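Local atomic coordinates of AtxE2 (PDB entry 5TXC), a protein that hydrolyses the isopeptide bond of the threaded lasso peptides astexin-2 and astexin-3, converting them to linear peptides. Residues G106-W111 / G125-I130; V151-A156 / S164-D169. All coordinates share one frame; numbering follows the deposited sequence.

Contact 1: residues G106-W111 / G125-I130; sequences GEYLFW and GANLTI
The carbonyl oxygen A126 O is gripped by two donors: W111 N, 2.9 Å away on an almost straight bond, and a water that donates to A126 O at 2.7 Å. The same water donates to W111 O and accepts from G125 N, adding a second link between the segments. The other main-chain bond runs the opposite way, L128 N to L109 O at 2.7 Å, and with it F110 and N127 form a single beta bridge. Next to this bridge the hydroxyl Y108 OH donates to G125 O over 2.9 Å, lying in the plane of that carbonyl. A chi1 of -166° swings the phenol across to 125-130, where N127 CB sits over a ring face, 3.9 Å from its centroid, as a CH-pi contact. A phenylalanine here would probably leave G125 O without this donor and the ring without the bond that fixes its position. Further along, L109 and L128 lie side by side, their CD2 methyls 3.6 Å apart, and L128 CD1 meets the edge of the W111 indole at CD1. W641 and H637 meet the F110 ring edge-to-face. G125 lies about 6 Å, side chain to side chain, from H638, probably a charge-relay residue. Cross-links between main-chain polar atoms and an apolar leucine-indole patch are consistent with a defined conformation for this irregular loop.

Contact 2: residues V151-A156 / S164-D169; sequences VRVWRA and SPVIED
W154 offers its indole as a flat floor, and the P165 ring lies on it: P165 CD stands 3.6 Å from the centroid of the six-membered ring, only 8° off its normal, a close CH-pi contact. The S164 main chain continues across the same face toward the rim, with S164 C above the indole. With chi1 at -77° the indole swings beside its own backbone N and against P165. R152 CD runs alongside P165 CB at 3.9 Å, so the proline fills the hollow between the W154 face and the R152 chain. R145 makes a cation-pi contact with this indole. On the opposite sheet face V153 and I167 stand side by side, CB to CB 3.8 Å, and I167 CD1 lies against V153 CG2. V166 CG2 meets the aliphatic part of R155 at CG, 3.6 Å away.

Between these layers the strands pair antiparallel, with a classic beta bulge: V166 and I167 both face V153, and V153 O accepts from V166 N at 2.8 Å and from I167 N at 3.2 Å. V153 N returns a bond to I167 O, whereas R155 N to S164 O is weak. R152 stretches out beside E168; NE and OE1 form a long salt bridge of 3.5 Å, the guanidinium edge turned to a carboxylate whose plane is nearly perpendicular. Main-chain bonds and apolar contact on both faces thus hold this outer hairpin of a propeller blade, while R152 and E168 have stronger partners in D147 O and R150, consistent with a secondary role for their pair.

The two contacts follow one another along the chain, contact 1 closing before contact 2 opens, and lie about 16 Å apart, centre to centre. Contact 1 joins two parts of the long loop between strands 100-104 and 133-134; contact 2 is the hairpin of strands 150-157 and 165-167, with 165-167 outermost in the four-stranded beta-propeller blade that begins with 133-134. They touch where L109 CD1 packs on V151 CG1, 3.9 Å away, and strand 140-147 neighbours both. Contact 1 lies near H638 and E610, the probable charge-relay residues, while contact 2 sits farther out. The blade holding the hairpin thereby directly contacts a loop that runs close to the probable catalytic residues.

Contact 1: residues G106-W111 / G125-I130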
loop_
_atom_site.group_PDB
_atom_site.type_symbol
_atom_site.label_atom_id
_atom_site.label_comp_id
_atom_site.label_asym_id
_atom_site.label_seq_id
_atom_site.Cartn_x
_atom_site.Cartn_y
_atom_site.Cartn_z
ATOM N N GLY A 106 -9.954 -15.372 12.617
ATOM C CA GLY A 106 -9.911 -13.940 12.837
ATOM C C GLY A 106 -10.586 -13.172 11.701
ATOM O O GLY A 106 -10.679 -13.644 10.560
ATOM N N GLU A 107 -11.074 -11.982 12.025
ATOM C CA GLU A 107 -11.654 -11.055 11.064
ATOM C C GLU A 107 -10.599 -10.091 10.566
ATOM O O GLU A 107 -9.536 -9.937 11.160
ATOM C CB GLU A 107 -12.789 -10.245 11.687
ATOM C CG GLU A 107 -13.757 -11.104 12.487
ATOM C CD GLU A 107 -14.826 -10.316 13.220
ATOM O OE1 GLU A 107 -15.916 -10.889 13.427
ATOM O OE2 GLU A 107 -14.585 -9.150 13.607
ATOM N N TYR A 108 -10.909 -9.449 9.454
ATOM C CA TYR A 108 -10.031 -8.465 8.852
ATOM C C TYR A 108 -9.831 -7.300 9.807
ATOM O O TYR A 108 -10.790 -6.642 10.205
ATOM C CB TYR A 108 -10.637 -8.023 7.531
ATOM C CG TYR A 108 -9.742 -7.257 6.577
ATOM C CD1 TYR A 108 -9.509 -5.894 6.748
ATOM C CD2 TYR A 108 -9.178 -7.882 5.471
ATOM C CE1 TYR A 108 -8.726 -5.183 5.848
ATOM C CE2 TYR A 108 -8.386 -7.179 4.578
ATOM C CZ TYR A 108 -8.173 -5.839 4.770
ATOM O OH TYR A 108 -7.404 -5.141 3.888
ATOM N N LEU A 109 -8.588 -7.080 10.221
ATOM C CA LEU A 109 -8.265 -6.061 11.205
ATOM C C LEU A 109 -7.758 -4.810 10.500
ATOM O O LEU A 109 -6.687 -4.832 9.888
ATOM C CB LEU A 109 -7.220 -6.599 12.173
ATOM C CG LEU A 109 -7.073 -6.063 13.589
ATOM C CD1 LEU A 109 -6.213 -7.053 14.403
ATOM C CD2 LEU A 109 -6.477 -4.686 13.592
ATOM N N PHE A 110 -8.471 -3.703 10.658
ATOM C CA PHE A 110 -8.153 -2.495 9.910
ATOM C C PHE A 110 -7.008 -1.757 10.557
ATOM O O PHE A 110 -7.008 -1.538 11.772
ATOM C CB PHE A 110 -9.362 -1.569 9.811
ATOM C CG PHE A 110 -10.438 -2.095 8.923
ATOM C CD1 PHE A 110 -10.158 -2.429 7.608
ATOM C CD2 PHE A 110 -11.734 -2.253 9.395
ATOM C CE1 PHE A 110 -11.142 -2.916 6.786
ATOM C CE2 PHE A 110 -12.725 -2.737 8.570
ATOM C CZ PHE A 110 -12.429 -3.074 7.268
ATOM N N TRP A 111 -6.031 -1.380 9.744
ATOM C CA TRP A 111 -4.929 -0.554 10.209
ATOM C C TRP A 111 -5.383 0.896 10.373
ATOM O O TRP A 111 -5.855 1.521 9.424
ATOM C CB TRP A 111 -3.759 -0.675 9.242
ATOM C CG TRP A 111 -2.722 0.356 9.442
ATOM C CD1 TRP A 111 -1.765 0.383 10.397
ATOM C CD2 TRP A 111 -2.549 1.540 8.653
ATOM N NE1 TRP A 111 -0.980 1.499 10.249
ATOM C CE2 TRP A 111 -1.446 2.235 9.187
ATOM C CE3 TRP A 111 -3.225 2.085 7.537
ATOM C CZ2 TRP A 111 -0.996 3.462 8.651
ATOM C CZ3 TRP A 111 -2.775 3.297 6.996
ATOM C CH2 TRP A 111 -1.670 3.969 7.560
ATOM N N GLY A 125 -8.873 1.037 4.879
ATOM C CA GLY A 125 -9.179 -0.253 4.304
ATOM C C GLY A 125 -8.035 -1.238 4.302
ATOM O O GLY A 125 -8.272 -2.432 4.079
ATOM N N ALA A 126 -6.810 -0.795 4.566
ATOM C CA ALA A 126 -5.674 -1.706 4.626
ATOM C C ALA A 126 -5.728 -2.546 5.897
ATOM O O ALA A 126 -6.179 -2.074 6.941
ATOM C CB ALA A 126 -4.361 -0.914 4.564
ATOM N N ASN A 127 -5.302 -3.808 5.793
ATOM C CA ASN A 127 -5.217 -4.693 6.949
ATOM C C ASN A 127 -3.984 -4.382 7.795
ATOM O O ASN A 127 -2.912 -4.076 7.262
ATOM C CB ASN A 127 -5.156 -6.151 6.506
ATOM C CG ASN A 127 -3.989 -6.431 5.574
ATOM O OD1 ASN A 127 -3.717 -5.665 4.647
ATOM N ND2 ASN A 127 -3.293 -7.543 5.815
ATOM N N LEU A 128 -4.132 -4.484 9.116
ATOM C CA LEU A 128 -2.991 -4.297 10.018
ATOM C C LEU A 128 -1.970 -5.411 9.817
ATOM O O LEU A 128 -2.322 -6.586 9.719
ATOM C CB LEU A 128 -3.452 -4.298 11.477
ATOM C CG LEU A 128 -2.401 -4.020 12.576
ATOM C CD1 LEU A 128 -1.919 -2.586 12.523
ATOM C CD2 LEU A 128 -2.902 -4.323 13.980
ATOM N N THR A 129 -0.694 -5.049 9.771
ATOM C CA THR A 129 0.343 -6.072 9.758
ATOM C C THR A 129 0.437 -6.679 11.146
ATOM O O THR A 129 0.507 -5.962 12.144
ATOM C CB THR A 129 1.692 -5.493 9.324
ATOM O OG1 THR A 129 1.617 -5.100 7.951
ATOM C CG2 THR A 129 2.796 -6.525 9.457
ATOM N N ILE A 130 0.374 -7.997 11.216
ATOM C CA ILE A 130 0.375 -8.713 12.486
ATOM C C ILE A 130 1.801 -9.154 12.766
ATOM O O ILE A 130 2.331 -10.013 12.057
ATOM C CB ILE A 130 -0.563 -9.924 12.445
ATOM C CG1 ILE A 130 -1.960 -9.477 11.997
ATOM C CG2 ILE A 130 -0.523 -10.673 13.785
ATOM C CD1 ILE A 130 -2.519 -8.317 12.787
HETATM O O HOH W 1 -7.554 0.282 7.251
#

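Contact 2: residues V151-A156 / S164-D169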
loop_
_atom_site.group_PDB
_atom_site.type_symbol
_atom_site.label_atom_id
_atom_site.label_comp_id
_atom_site.label_asym_id
_atom_site.label_seq_id
_atom_site.Cartn_x
_atom_site.Cartn_y
_atom_site.Cartn_z
ATOM N N VAL A 151 -10.562 -6.256 19.102
ATOM C CA VAL A 151 -9.192 -6.734 18.921
ATOM C C VAL A 151 -8.663 -7.208 20.269
ATOM O O VAL A 151 -8.686 -6.460 21.255
ATOM C CB VAL A 151 -8.274 -5.648 18.333
ATOM C CG1 VAL A 151 -6.885 -6.233 18.121
ATOM C CG2 VAL A 151 -8.823 -5.074 17.025
ATOM N N ARG A 152 -8.221 -8.463 20.313
ATOM C CA ARG A 152 -7.720 -9.134 21.502
ATOM C C ARG A 152 -6.259 -9.534 21.311
ATOM O O ARG A 152 -5.737 -9.543 20.195
ATOM C CB ARG A 152 -8.545 -10.396 21.814
ATOM C CG ARG A 152 -9.965 -10.145 22.271
ATOM C CD ARG A 152 -10.757 -11.439 22.356
ATOM N NE ARG A 152 -12.175 -11.164 22.563
ATOM C CZ ARG A 152 -13.026 -10.967 21.564
ATOM N NH1 ARG A 152 -12.585 -11.027 20.319
ATOM N NH2 ARG A 152 -14.301 -10.713 21.802
ATOM N N VAL A 153 -5.597 -9.908 22.426
ATOM C CA VAL A 153 -4.349 -10.661 22.354
ATOM C C VAL A 153 -4.667 -12.150 22.454
ATOM O O VAL A 153 -5.407 -12.583 23.342
ATOM C CB VAL A 153 -3.364 -10.233 23.464
ATOM C CG1 VAL A 153 -1.999 -10.910 23.269
ATOM C CG2 VAL A 153 -3.187 -8.743 23.477
ATOM N N TRP A 154 -4.036 -12.945 21.603
ATOM C CA TRP A 154 -4.147 -14.393 21.608
ATOM C C TRP A 154 -2.761 -14.987 21.847
ATOM O O TRP A 154 -1.751 -14.352 21.536
ATOM C CB TRP A 154 -4.669 -14.917 20.252
ATOM C CG TRP A 154 -6.132 -14.771 19.991
ATOM C CD1 TRP A 154 -6.856 -13.615 19.986
ATOM C CD2 TRP A 154 -7.052 -15.825 19.683
ATOM N NE1 TRP A 154 -8.174 -13.889 19.700
ATOM C CE2 TRP A 154 -8.315 -15.241 19.510
ATOM C CE3 TRP A 154 -6.929 -17.209 19.547
ATOM C CZ2 TRP A 154 -9.448 -15.992 19.212
ATOM C CZ3 TRP A 154 -8.060 -17.955 19.238
ATOM C CH2 TRP A 154 -9.293 -17.344 19.074
ATOM N N ARG A 155 -2.702 -16.204 22.394
ATOM C CA ARG A 155 -1.446 -16.944 22.500
ATOM C C ARG A 155 -1.602 -18.302 21.843
ATOM O O ARG A 155 -2.665 -18.911 21.902
ATOM C CB ARG A 155 -0.943 -17.183 23.944
ATOM C CG ARG A 155 -1.922 -17.904 24.829
ATOM C CD ARG A 155 -1.260 -18.975 25.697
ATOM N NE ARG A 155 -0.114 -18.505 26.463
ATOM C CZ ARG A 155 0.647 -19.312 27.204
ATOM N NH1 ARG A 155 0.360 -20.606 27.264
ATOM N NH2 ARG A 155 1.692 -18.838 27.883
ATOM N N ALA A 156 -0.505 -18.813 21.300
ATOM C CA ALA A 156 -0.547 -20.026 20.506
ATOM C C ALA A 156 0.684 -20.875 20.762
ATOM O O ALA A 156 1.798 -20.353 20.860
ATOM C CB ALA A 156 -0.630 -19.707 19.015
ATOM N N SER A 164 -7.212 -20.045 21.771
ATOM C CA SER A 164 -7.400 -19.324 23.030
ATOM C C SER A 164 -6.987 -17.850 23.025
ATOM O O SER A 164 -5.800 -17.531 22.887
ATOM C CB SER A 164 -6.650 -20.049 24.143
ATOM O OG SER A 164 -6.440 -19.176 25.243
ATOM N N PRO A 165 -7.953 -16.932 23.129
ATOM C CA PRO A 165 -7.645 -15.542 23.487
ATOM C C PRO A 165 -7.155 -15.445 24.918
ATOM O O PRO A 165 -7.354 -16.343 25.728
ATOM C CB PRO A 165 -8.986 -14.819 23.334
ATOM C CG PRO A 165 -10.001 -15.901 23.366
ATOM C CD PRO A 165 -9.362 -17.104 22.761
ATOM N N VAL A 166 -6.534 -14.312 25.239
ATOM C CA VAL A 166 -5.800 -14.200 26.494
ATOM C C VAL A 166 -6.000 -12.835 27.154
ATOM O O VAL A 166 -6.159 -12.759 28.374
ATOM C CB VAL A 166 -4.320 -14.555 26.240
ATOM C CG1 VAL A 166 -3.378 -13.423 26.562
ATOM C CG2 VAL A 166 -3.954 -15.853 26.962
ATOM N N ILE A 167 -5.929 -11.744 26.386
ATOM C CA ILE A 167 -6.197 -10.407 26.908
ATOM C C ILE A 167 -7.352 -9.802 26.128
ATOM O O ILE A 167 -7.363 -9.835 24.891
ATOM C CB ILE A 167 -4.985 -9.465 26.855
ATOM C CG1 ILE A 167 -3.736 -10.105 27.464
ATOM C CG2 ILE A 167 -5.313 -8.234 27.634
ATOM C CD1 ILE A 167 -2.458 -9.277 27.230
ATOM N N GLU A 168 -8.310 -9.246 26.859
ATOM C CA GLU A 168 -9.492 -8.608 26.312
ATOM C C GLU A 168 -9.851 -7.431 27.204
ATOM O O GLU A 168 -9.718 -7.519 28.424
ATOM C CB GLU A 168 -10.603 -9.665 26.200
ATOM C CG GLU A 168 -11.930 -9.219 25.639
ATOM C CD GLU A 168 -13.012 -10.303 25.771
ATOM O OE1 GLU A 168 -12.667 -11.496 25.970
ATOM O OE2 GLU A 168 -14.210 -9.955 25.721
ATOM N N ASP A 169 -10.273 -6.322 26.608
ATOM C CA ASP A 169 -10.572 -5.115 27.376
ATOM C C ASP A 169 -11.703 -4.352 26.683
ATOM O O ASP A 169 -12.179 -4.740 25.614
ATOM C CB ASP A 169 -9.315 -4.245 27.532
ATOM C CG ASP A 169 -9.171 -3.631 28.942
ATOM O OD1 ASP A 169 -10.129 -3.017 29.473
ATOM O OD2 ASP A 169 -8.077 -3.750 29.524
#